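Side-chain contacts in argininosuccinate lyase (Chelativorans sp., PDB 6RXA), which acts as a C-N lyase (EDDS lyase) of the aspartase/fumarase superfamily and may also split argininosuccinate into fumarate and L-arginine: residues 362-367 against 391-396; 267-272 against 357-362; 149-154 against 449-454; 155-160 against 256-261. The protein carries 2 engineered substitutions. All blocks are in the same frame, centred on the assembly; numbering follows the deposited sequence. Where two conformers were deposited one is given.

Contact 1. Residues 362-367 against 391-396; sequences ENYSTM and HVVITA
The type I beta turn Y364-M367 carries the chain from helix 353-362 into helix 367-378 and sets both of its end residues, Y364 and M367, against V393 and A396 of helix 382-399. V393 serves both with separate methyls. Its CG1, anti to the backbone N (chi1 173°), lies over one face of the Y364 ring, 4.3 Å from Y364 CG, while V393 CG2 presses on the bent M367 chain at 3.4 Å from M367 CG, a tight fit for two carbons. The sulfur follows, with M367 SD 3.7 Å from V393 CG2. On the opposite face of the Y364 ring, E362 O sits above its centre, so the ring is held between a carbonyl oxygen and a methyl. The turn is closed by M367 N bonding to Y364 O at 3.2 Å, and Y364 enters it with a positive phi of 85°; the contact lies within the argininosuccinate lyase C-terminal region and joins the turn to helix 382-399. A396 CB approaches the ring obliquely, 4.0 Å from Y364 CE1. The Y364 hydroxyl is engaged with I401 O, beyond the end of the helix, and Q285 of the second subunit packs on Y364, M367 and V393.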
# COMPACT_ATOMS: atom_id res chain seq x y z
N GLU A 362 -28.39 27.14 17.38
CA GLU A 362 -27.80 27.42 18.68
C GLU A 362 -26.28 27.38 18.74
O GLU A 362 -25.71 28.05 19.60
CB GLU A 362 -28.36 26.45 19.74
CG GLU A 362 -29.85 26.61 19.94
CD GLU A 362 -30.39 25.77 21.08
OE1 GLU A 362 -29.66 24.92 21.61
OE2 GLU A 362 -31.57 25.99 21.45
N ASN A 363 -25.60 26.64 17.86
CA ASN A 363 -24.19 26.32 18.07
C ASN A 363 -23.21 27.12 17.20
O ASN A 363 -22.06 26.70 17.02
CB ASN A 363 -23.95 24.82 17.88
CG ASN A 363 -24.57 23.99 18.97
OD1 ASN A 363 -25.07 24.51 19.96
ND2 ASN A 363 -24.55 22.67 18.79
N TYR A 364 -23.63 28.26 16.69
CA TYR A 364 -22.78 29.32 16.13
C TYR A 364 -22.40 29.12 14.67
O TYR A 364 -21.56 29.90 14.15
CB TYR A 364 -21.53 29.62 16.98
CG TYR A 364 -21.86 29.82 18.45
CD1 TYR A 364 -22.56 30.93 18.88
CD2 TYR A 364 -21.48 28.88 19.39
CE1 TYR A 364 -22.88 31.10 20.21
CE2 TYR A 364 -21.79 29.04 20.73
CZ TYR A 364 -22.48 30.15 21.13
OH TYR A 364 -22.78 30.32 22.47
N SER A 365 -23.00 28.17 13.96
CA SER A 365 -22.76 28.05 12.53
C SER A 365 -23.29 29.23 11.73
O SER A 365 -22.92 29.38 10.55
CB SER A 365 -23.34 26.73 12.01
OG SER A 365 -24.75 26.80 11.92
N THR A 366 -24.15 30.06 12.31
CA THR A 366 -24.68 31.24 11.62
C THR A 366 -23.74 32.44 11.69
O THR A 366 -24.10 33.51 11.19
CB THR A 366 -26.04 31.61 12.21
OG1 THR A 366 -25.91 31.78 13.63
CG2 THR A 366 -27.06 30.51 11.91
N MET A 367 -22.54 32.31 12.25
CA MET A 367 -21.71 33.49 12.44
C MET A 367 -21.15 34.06 11.13
O MET A 367 -20.86 35.26 11.07
CB MET A 367 -20.57 33.20 13.42
CG MET A 367 -21.03 32.95 14.84
SD MET A 367 -21.90 34.35 15.56
CE MET A 367 -23.57 33.71 15.66
N HIS A 391 -15.20 37.77 18.51
CA HIS A 391 -15.36 38.24 19.88
C HIS A 391 -16.79 38.01 20.36
O HIS A 391 -17.01 37.65 21.52
CB HIS A 391 -15.00 39.73 19.96
CG HIS A 391 -14.90 40.27 21.35
ND1 HIS A 391 -13.70 40.61 21.94
CD2 HIS A 391 -15.86 40.55 22.27
CE1 HIS A 391 -13.92 41.07 23.16
NE2 HIS A 391 -15.22 41.04 23.39
N VAL A 392 -17.77 38.20 19.48
CA VAL A 392 -19.14 37.87 19.84
C VAL A 392 -19.23 36.43 20.30
O VAL A 392 -19.81 36.12 21.35
CB VAL A 392 -20.10 38.15 18.67
CG1 VAL A 392 -21.47 37.57 18.98
CG2 VAL A 392 -20.18 39.66 18.38
N VAL A 393 -18.65 35.51 19.53
CA VAL A 393 -18.74 34.10 19.88
C VAL A 393 -18.04 33.83 21.21
O VAL A 393 -18.54 33.08 22.05
CB VAL A 393 -18.15 33.21 18.78
CG1 VAL A 393 -18.09 31.76 19.24
CG2 VAL A 393 -18.97 33.31 17.53
N ILE A 394 -16.83 34.37 21.38
CA ILE A 394 -16.08 34.14 22.61
C ILE A 394 -16.90 34.60 23.81
O ILE A 394 -17.05 33.87 24.80
CB ILE A 394 -14.71 34.84 22.54
CG1 ILE A 394 -13.84 34.15 21.48
CG2 ILE A 394 -14.02 34.81 23.90
CD1 ILE A 394 -12.58 34.89 21.14
N THR A 395 -17.45 35.81 23.73
CA THR A 395 -18.26 36.32 24.83
C THR A 395 -19.52 35.49 25.01
O THR A 395 -19.89 35.17 26.14
CB THR A 395 -18.60 37.79 24.56
OG1 THR A 395 -17.39 38.54 24.38
CG2 THR A 395 -19.37 38.36 25.73
N ALA A 396 -20.17 35.10 23.91
CA ALA A 396 -21.41 34.34 24.03
C ALA A 396 -21.17 33.00 24.71
O ALA A 396 -21.99 32.55 25.52
CB ALA A 396 -22.05 34.13 22.65

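Contact 2. Residues 267-272 against 357-362; sequences YQVAEL and RQYAAE
The Y359 ring meets the loop before strand 270-271 with its hydroxyl end: Y267 O lies at the ring edge, near its plane, and V269 CG1 comes in obliquely on the same outer part of the ring. The hydroxyl donates to the backbone carbonyl, with Y359 OH 2.7 Å from Y267 O, and it does so from 31° out of the carbonyl plane at a C=O...donor angle of 125°. The carbonyl oxygen also nears the ring carbon, Y267 O being 3.2 Å from Y359 CE2. Beside this bond, V269 CG1 rests 3.4 Å from Y359 CE2, close packing for a methyl on a ring; it reaches there by standing anti to its own carbonyl carbon. A phenylalanine in place of Y359 would probably keep the packing with V269 but leave Y267 O without its hydroxyl donor. The Y267 side chain itself leads away from the helix, its ring meeting that of Y157 with the planes at about 40°. On the helix, Q358 NE2 reaches E362 OE1 at 3.2 Å, from above the carboxylate plane. The hydroxyl of Y359 has a second, weak bond to E266 O, and E266 of the second subunit packs on this tyrosine. Helix 353-362 follows directly on strand 350-351, the antiparallel partner of strand 270-271, so Y359 fastens the helix back onto the loop leading into that small sheet, while R357 and A360 touch strand 153-158.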
# COMPACT_ATOMS: atom_id res chain seq x y z
N TYR A 267 -24.08 13.44 19.24
CA TYR A 267 -24.69 14.25 18.19
C TYR A 267 -26.20 14.02 18.16
O TYR A 267 -26.98 14.97 18.20
CB TYR A 267 -24.17 13.89 16.81
CG TYR A 267 -22.80 14.33 16.34
CD1 TYR A 267 -21.64 14.10 17.10
CD2 TYR A 267 -22.63 14.88 15.07
CE1 TYR A 267 -20.39 14.44 16.62
CE2 TYR A 267 -21.38 15.23 14.59
CZ TYR A 267 -20.26 14.99 15.37
OH TYR A 267 -19.01 15.29 14.89
N GLN A 268 -26.60 12.75 18.05
CA GLN A 268 -27.99 12.31 17.99
C GLN A 268 -28.82 13.13 17.00
O GLN A 268 -29.98 13.46 17.24
CB GLN A 268 -28.64 12.21 19.37
CG GLN A 268 -28.41 13.35 20.32
CD GLN A 268 -29.06 13.10 21.66
OE1 GLN A 268 -29.73 12.08 21.87
NE2 GLN A 268 -28.87 14.02 22.59
N VAL A 269 -28.24 13.38 15.82
CA VAL A 269 -29.01 14.05 14.77
C VAL A 269 -29.53 13.08 13.71
O VAL A 269 -30.32 13.51 12.85
CB VAL A 269 -28.25 15.21 14.10
CG1 VAL A 269 -28.01 16.32 15.13
CG2 VAL A 269 -26.97 14.69 13.50
N ALA A 270 -29.14 11.82 13.75
CA ALA A 270 -29.75 10.81 12.91
C ALA A 270 -29.72 9.49 13.67
O ALA A 270 -28.93 9.31 14.59
CB ALA A 270 -29.06 10.64 11.56
N GLU A 271 -30.60 8.59 13.26
CA GLU A 271 -30.65 7.25 13.84
C GLU A 271 -30.76 6.24 12.71
O GLU A 271 -31.56 6.41 11.79
CB GLU A 271 -31.85 7.12 14.78
CG GLU A 271 -31.84 5.83 15.59
CD GLU A 271 -32.92 5.77 16.67
OE1 GLU A 271 -33.15 4.67 17.19
OE2 GLU A 271 -33.52 6.82 17.01
N LEU A 272 -29.95 5.18 12.79
CA LEU A 272 -30.09 4.09 11.84
C LEU A 272 -31.42 3.39 12.04
O LEU A 272 -31.91 3.24 13.16
CB LEU A 272 -28.99 3.07 12.08
CG LEU A 272 -27.58 3.50 11.71
CD1 LEU A 272 -26.56 2.47 12.19
CD2 LEU A 272 -27.44 3.71 10.20
N ARG A 357 -32.14 21.13 13.49
CA ARG A 357 -32.45 22.55 13.50
C ARG A 357 -31.92 23.22 14.76
O ARG A 357 -31.39 24.34 14.71
CB ARG A 357 -33.96 22.75 13.39
CG ARG A 357 -34.40 24.20 13.24
CD ARG A 357 -35.95 24.28 13.22
NE ARG A 357 -36.58 23.09 12.62
CZ ARG A 357 -37.31 22.19 13.27
NH1 ARG A 357 -37.82 21.15 12.62
NH2 ARG A 357 -37.55 22.32 14.57
N GLN A 358 -32.05 22.56 15.91
CA GLN A 358 -31.58 23.14 17.16
C GLN A 358 -30.09 23.46 17.09
O GLN A 358 -29.66 24.57 17.42
CB GLN A 358 -31.84 22.19 18.33
CG GLN A 358 -31.33 22.70 19.66
CD GLN A 358 -31.60 21.74 20.80
OE1 GLN A 358 -32.03 20.61 20.59
NE2 GLN A 358 -31.34 22.20 22.02
N TYR A 359 -29.27 22.49 16.68
CA TYR A 359 -27.85 22.75 16.55
C TYR A 359 -27.59 23.91 15.60
O TYR A 359 -26.80 24.80 15.89
CB TYR A 359 -27.13 21.51 16.05
CG TYR A 359 -27.02 20.37 17.04
CD1 TYR A 359 -27.36 20.52 18.37
CD2 TYR A 359 -26.57 19.14 16.62
CE1 TYR A 359 -27.25 19.46 19.26
CE2 TYR A 359 -26.44 18.09 17.51
CZ TYR A 359 -26.78 18.24 18.81
OH TYR A 359 -26.66 17.17 19.68
N ALA A 360 -28.27 23.91 14.44
CA ALA A 360 -28.04 24.97 13.46
C ALA A 360 -28.35 26.34 14.05
O ALA A 360 -27.65 27.32 13.76
CB ALA A 360 -28.89 24.73 12.21
N ALA A 361 -29.39 26.43 14.88
CA ALA A 361 -29.80 27.70 15.45
C ALA A 361 -28.96 28.10 16.65
O ALA A 361 -28.82 29.30 16.92
CB ALA A 361 -31.26 27.61 15.91
N GLU A 362 -28.39 27.14 17.38
CA GLU A 362 -27.80 27.42 18.68
C GLU A 362 -26.28 27.38 18.74
O GLU A 362 -25.71 28.05 19.60
CB GLU A 362 -28.36 26.45 19.74
CG GLU A 362 -29.85 26.61 19.94
CD GLU A 362 -30.39 25.77 21.08
OE1 GLU A 362 -29.66 24.92 21.61
OE2 GLU A 362 -31.57 25.99 21.45

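Contact 3. Residues 149-154 against 449-454; sequences HLDTVM and PAPMSV
The type I turn H149-T152, which links helix 112-147 to strand 153-158, brings L150 to within 5.2 Å of P451, CA to CA, where A450 sits at the N-cap of helix 451-500. From the turn, L150 extends past V454 in the reverse sense to it, and its branch CD2 meets V454 CG1 at 3.5 Å, tighter than usual for two methyls; that methyl stands anti to the backbone N of V454 (chi1 178°). The proline ring takes the backbone side: P451 CG is 3.5 Å from L150 O, and D151, crossing the ring at about a right angle, brings its OD1 to 3.9 Å from P451 CG. One water spans the gap between the chains, donating to L150 O and to P449 O, each at 2.8 Å. Within the turn, H149 ND1 and T152 OG1 are 2.7 Å apart in a hydrogen bond that steadies its two ends. W437 of helix 436-442 packs on D151, V153 and P451. No direct hydrogen bond joins the segments; with a proline as first helical residue and two carbonyls turned to one donor water, the join rests on apolar packing and that single solvent bridge, so the water is likely to be a settled part of the interface.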
# COMPACT_ATOMS: atom_id res chain seq x y z
N HIS A 149 -35.79 15.94 1.42
CA HIS A 149 -35.12 16.65 2.50
C HIS A 149 -34.60 18.01 2.08
O HIS A 149 -33.60 18.49 2.62
CB HIS A 149 -34.05 15.78 3.13
CG HIS A 149 -34.64 14.65 3.91
ND1 HIS A 149 -35.19 14.82 5.16
CD2 HIS A 149 -34.84 13.36 3.57
CE1 HIS A 149 -35.69 13.67 5.58
NE2 HIS A 149 -35.49 12.77 4.64
N LEU A 150 -35.31 18.69 1.18
CA LEU A 150 -34.90 20.02 0.76
C LEU A 150 -35.07 21.05 1.87
O LEU A 150 -34.44 22.11 1.81
CB LEU A 150 -35.76 20.46 -0.43
CG LEU A 150 -35.60 19.63 -1.71
CD1 LEU A 150 -36.59 20.07 -2.78
CD2 LEU A 150 -34.18 19.70 -2.23
N ASP A 151 -35.94 20.76 2.84
CA ASP A 151 -36.22 21.67 3.94
C ASP A 151 -35.62 21.19 5.26
O ASP A 151 -35.93 21.75 6.31
CB ASP A 151 -37.73 21.83 4.15
CG ASP A 151 -38.43 22.48 2.97
OD1 ASP A 151 -37.80 23.29 2.27
OD2 ASP A 151 -39.62 22.17 2.76
N THR A 152 -34.82 20.12 5.24
CA THR A 152 -34.29 19.54 6.47
C THR A 152 -33.00 20.28 6.84
O THR A 152 -31.89 19.85 6.56
CB THR A 152 -34.06 18.04 6.29
OG1 THR A 152 -35.32 17.43 5.97
CG2 THR A 152 -33.53 17.41 7.56
N VAL A 153 -33.18 21.43 7.50
CA VAL A 153 -32.03 22.25 7.88
C VAL A 153 -31.15 21.52 8.89
O VAL A 153 -31.63 20.90 9.84
CB VAL A 153 -32.51 23.62 8.40
CG1 VAL A 153 -33.35 23.47 9.65
CG2 VAL A 153 -31.32 24.54 8.68
N MET A 154 -29.84 21.61 8.68
CA MET A 154 -28.87 20.96 9.55
C MET A 154 -27.53 21.62 9.27
O MET A 154 -27.37 22.33 8.27
CB MET A 154 -28.78 19.46 9.27
CG MET A 154 -28.08 19.12 7.96
SD MET A 154 -27.95 17.32 7.71
CE MET A 154 -26.67 17.27 6.45
N PRO A 449 -27.05 25.33 -0.77
CA PRO A 449 -28.12 24.56 -0.11
C PRO A 449 -29.54 25.09 -0.23
O PRO A 449 -30.47 24.38 0.18
CB PRO A 449 -27.67 24.53 1.36
CG PRO A 449 -26.83 25.77 1.53
CD PRO A 449 -26.08 25.86 0.21
N ALA A 450 -29.77 26.28 -0.77
CA ALA A 450 -31.14 26.75 -0.89
C ALA A 450 -31.98 25.72 -1.64
O ALA A 450 -31.50 25.13 -2.62
CB ALA A 450 -31.16 28.07 -1.67
N PRO A 451 -33.23 25.49 -1.23
CA PRO A 451 -34.04 24.46 -1.90
C PRO A 451 -34.11 24.56 -3.41
O PRO A 451 -34.08 23.53 -4.09
CB PRO A 451 -35.42 24.64 -1.25
CG PRO A 451 -35.13 25.13 0.11
CD PRO A 451 -33.89 26.01 -0.01
N MET A 452 -34.25 25.77 -3.97
CA MET A 452 -34.35 25.89 -5.42
C MET A 452 -33.07 25.42 -6.10
O MET A 452 -33.12 24.83 -7.19
CB MET A 452 -34.68 27.33 -5.81
CG MET A 452 -36.15 27.73 -5.60
SD MET A 452 -37.32 26.74 -6.56
CE MET A 452 -37.67 25.38 -5.44
N SER A 453 -31.92 25.66 -5.46
CA SER A 453 -30.65 25.24 -6.02
C SER A 453 -30.47 23.73 -5.91
O SER A 453 -30.03 23.08 -6.86
CB SER A 453 -29.49 25.93 -5.30
OG SER A 453 -29.61 27.34 -5.38
N VAL A 454 -30.79 23.17 -4.75
CA VAL A 454 -30.67 21.72 -4.60
C VAL A 454 -31.63 21.01 -5.55
O VAL A 454 -31.28 20.00 -6.17
CB VAL A 454 -30.87 21.29 -3.14
CG1 VAL A 454 -30.79 19.77 -3.02
CG2 VAL A 454 -29.84 21.95 -2.25
O HOH W 1 -32.14 22.17 0.20

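Contact 4. Residues 155-160 against 256-261; sequences VVYTQR and ASEIQL. With FMT (formic acid), chain C.
R160 and L261 cross at about a right angle, with L261 CD1 4.1 Å from R160 NE and oblique to the guanidinium, while E258 OE2 stands 4.2 Å from Y157 CD1. A water completes this shell: it accepts from Y157 N at 3.0 Å and donates to E258 OE2 at 2.9 Å, lying in the plane of the Y157 ring at its edge. The extended arm of R160, straight from CG to NE (chi2 175°, chi3 169°), carries its charge past L261 to E317 of the third subunit, a salt bridge, and to S257 of the second. E258 is gripped by Y171 and by Q319 of the third subunit, and the Y157 hydroxyl by E266 of the second. At the far end of the strand, T158 OG1 donates to O2 of the bound formate at 2.7 Å. That formate, probably from the crystallisation liquor, is also bonded by K286 and N288 of the second subunit and N113 of the third. T158, K286, N288 and N113 are all seen to bind fumarate in this protein, and a pocket assembled from three subunits is the hallmark of the aspartase/fumarase superfamily.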
# COMPACT_ATOMS: atom_id res chain seq x y z
N VAL A 155 -26.56 21.38 10.15
CA VAL A 155 -25.24 21.95 9.92
C VAL A 155 -24.40 21.01 9.05
O VAL A 155 -24.52 19.78 9.10
CB VAL A 155 -24.50 22.30 11.23
CG1 VAL A 155 -25.38 23.19 12.10
CG2 VAL A 155 -24.10 21.04 11.98
N VAL A 156 -23.53 21.62 8.25
CA VAL A 156 -22.42 20.92 7.61
C VAL A 156 -21.18 21.13 8.48
O VAL A 156 -21.04 22.16 9.16
CB VAL A 156 -22.21 21.41 6.16
CG1 VAL A 156 -21.67 22.83 6.13
CG2 VAL A 156 -21.26 20.45 5.41
N TYR A 157 -20.27 20.16 8.44
CA TYR A 157 -19.04 20.17 9.22
C TYR A 157 -17.84 20.36 8.31
O TYR A 157 -17.83 19.91 7.16
CB TYR A 157 -18.87 18.81 9.96
CG TYR A 157 -19.96 18.58 10.98
CD1 TYR A 157 -21.17 18.01 10.60
CD2 TYR A 157 -19.79 18.96 12.30
CE1 TYR A 157 -22.18 17.84 11.52
CE2 TYR A 157 -20.79 18.80 13.22
CZ TYR A 157 -21.99 18.23 12.83
OH TYR A 157 -23.01 18.07 13.74
N THR A 158 -16.82 21.04 8.83
CA THR A 158 -15.47 20.95 8.29
C THR A 158 -14.53 20.67 9.46
O THR A 158 -14.71 21.23 10.55
CB THR A 158 -15.03 22.20 7.53
OG1 THR A 158 -14.97 23.31 8.43
CG2 THR A 158 -16.00 22.55 6.40
N GLN A 159 -13.55 19.79 9.26
CA GLN A 159 -12.63 19.44 10.35
C GLN A 159 -13.38 18.94 11.59
O GLN A 159 -12.93 19.13 12.72
CB GLN A 159 -11.70 20.61 10.70
CG GLN A 159 -10.98 21.20 9.49
CD GLN A 159 -10.05 22.34 9.84
OE1 GLN A 159 -10.22 23.45 9.35
NE2 GLN A 159 -9.05 22.07 10.67
N ARG A 160 -14.53 18.28 11.39
CA ARG A 160 -15.35 17.73 12.47
C ARG A 160 -15.84 18.81 13.43
O ARG A 160 -16.11 18.54 14.61
CB ARG A 160 -14.66 16.58 13.20
CG ARG A 160 -14.42 15.38 12.30
CD ARG A 160 -13.62 14.32 13.03
NE ARG A 160 -13.57 13.05 12.32
CZ ARG A 160 -12.84 12.01 12.68
NH1 ARG A 160 -11.99 12.10 13.69
NH2 ARG A 160 -12.96 10.86 12.02
N ALA A 256 -20.27 6.56 5.38
CA ALA A 256 -20.54 5.74 6.55
C ALA A 256 -20.02 6.40 7.82
O ALA A 256 -20.71 6.41 8.85
CB ALA A 256 -19.91 4.36 6.36
N SER A 257 -18.81 6.95 7.77
CA SER A 257 -18.26 7.63 8.93
C SER A 257 -19.09 8.85 9.30
O SER A 257 -19.36 9.10 10.48
CB SER A 257 -16.80 8.01 8.65
OG SER A 257 -16.11 8.41 9.82
N GLU A 258 -19.53 9.62 8.30
CA GLU A 258 -20.36 10.80 8.55
C GLU A 258 -21.62 10.41 9.30
O GLU A 258 -21.98 11.03 10.30
CB GLU A 258 -20.75 11.45 7.22
CG GLU A 258 -21.34 12.84 7.39
CD GLU A 258 -20.30 13.93 7.17
OE1 GLU A 258 -19.65 13.91 6.11
OE2 GLU A 258 -20.16 14.81 8.07
N ILE A 259 -22.30 9.36 8.82
CA ILE A 259 -23.54 8.89 9.44
C ILE A 259 -23.25 8.33 10.83
O ILE A 259 -24.05 8.51 11.76
CB ILE A 259 -24.25 7.87 8.53
CG1 ILE A 259 -24.70 8.55 7.23
CG2 ILE A 259 -25.42 7.25 9.26
CD1 ILE A 259 -25.27 7.59 6.19
N GLN A 260 -22.13 7.64 10.99
CA GLN A 260 -21.77 7.14 12.31
C GLN A 260 -21.62 8.29 13.32
O GLN A 260 -22.04 8.16 14.47
CB GLN A 260 -20.49 6.31 12.23
CG GLN A 260 -20.27 5.45 13.46
CD GLN A 260 -19.09 4.52 13.34
OE1 GLN A 260 -18.26 4.66 12.43
NE2 GLN A 260 -18.98 3.60 14.28
N LEU A 261 -21.02 9.41 12.90
CA LEU A 261 -20.92 10.55 13.80
C LEU A 261 -22.29 11.17 14.06
O LEU A 261 -22.64 11.46 15.21
CB LEU A 261 -19.91 11.58 13.28
CG LEU A 261 -18.46 11.10 13.20
CD1 LEU A 261 -17.52 12.30 12.90
CD2 LEU A 261 -18.01 10.40 14.48
C FMT C . -12.50 25.67 8.15
O1 FMT C . -12.85 25.88 9.32
O2 FMT C . -13.07 24.86 7.41
O HOH W 2 -20.74 17.47 7.11

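In the fold
Contact 3 opens first, at 149-154, and closes last, at 449-454, so the loop it closes encloses the other three. Within it they run in series and none cross: contact 4 leaves strand 153-158 and returns on helix 236-262, contact 2 then spans 267-272 to 357-362, and contact 1 begins at the E362 it shares with contact 2 and closes at 391-396. Strand 153-158 is common to contacts 3 and 4, and contact 2 touches both, through R357 on V153 and Y267 on L261. The series thus ties the lyase core to the C-terminal helices, with contacts 1 and 2 about 17 Å apart between centres and contacts 2 and 4 about 12 Å.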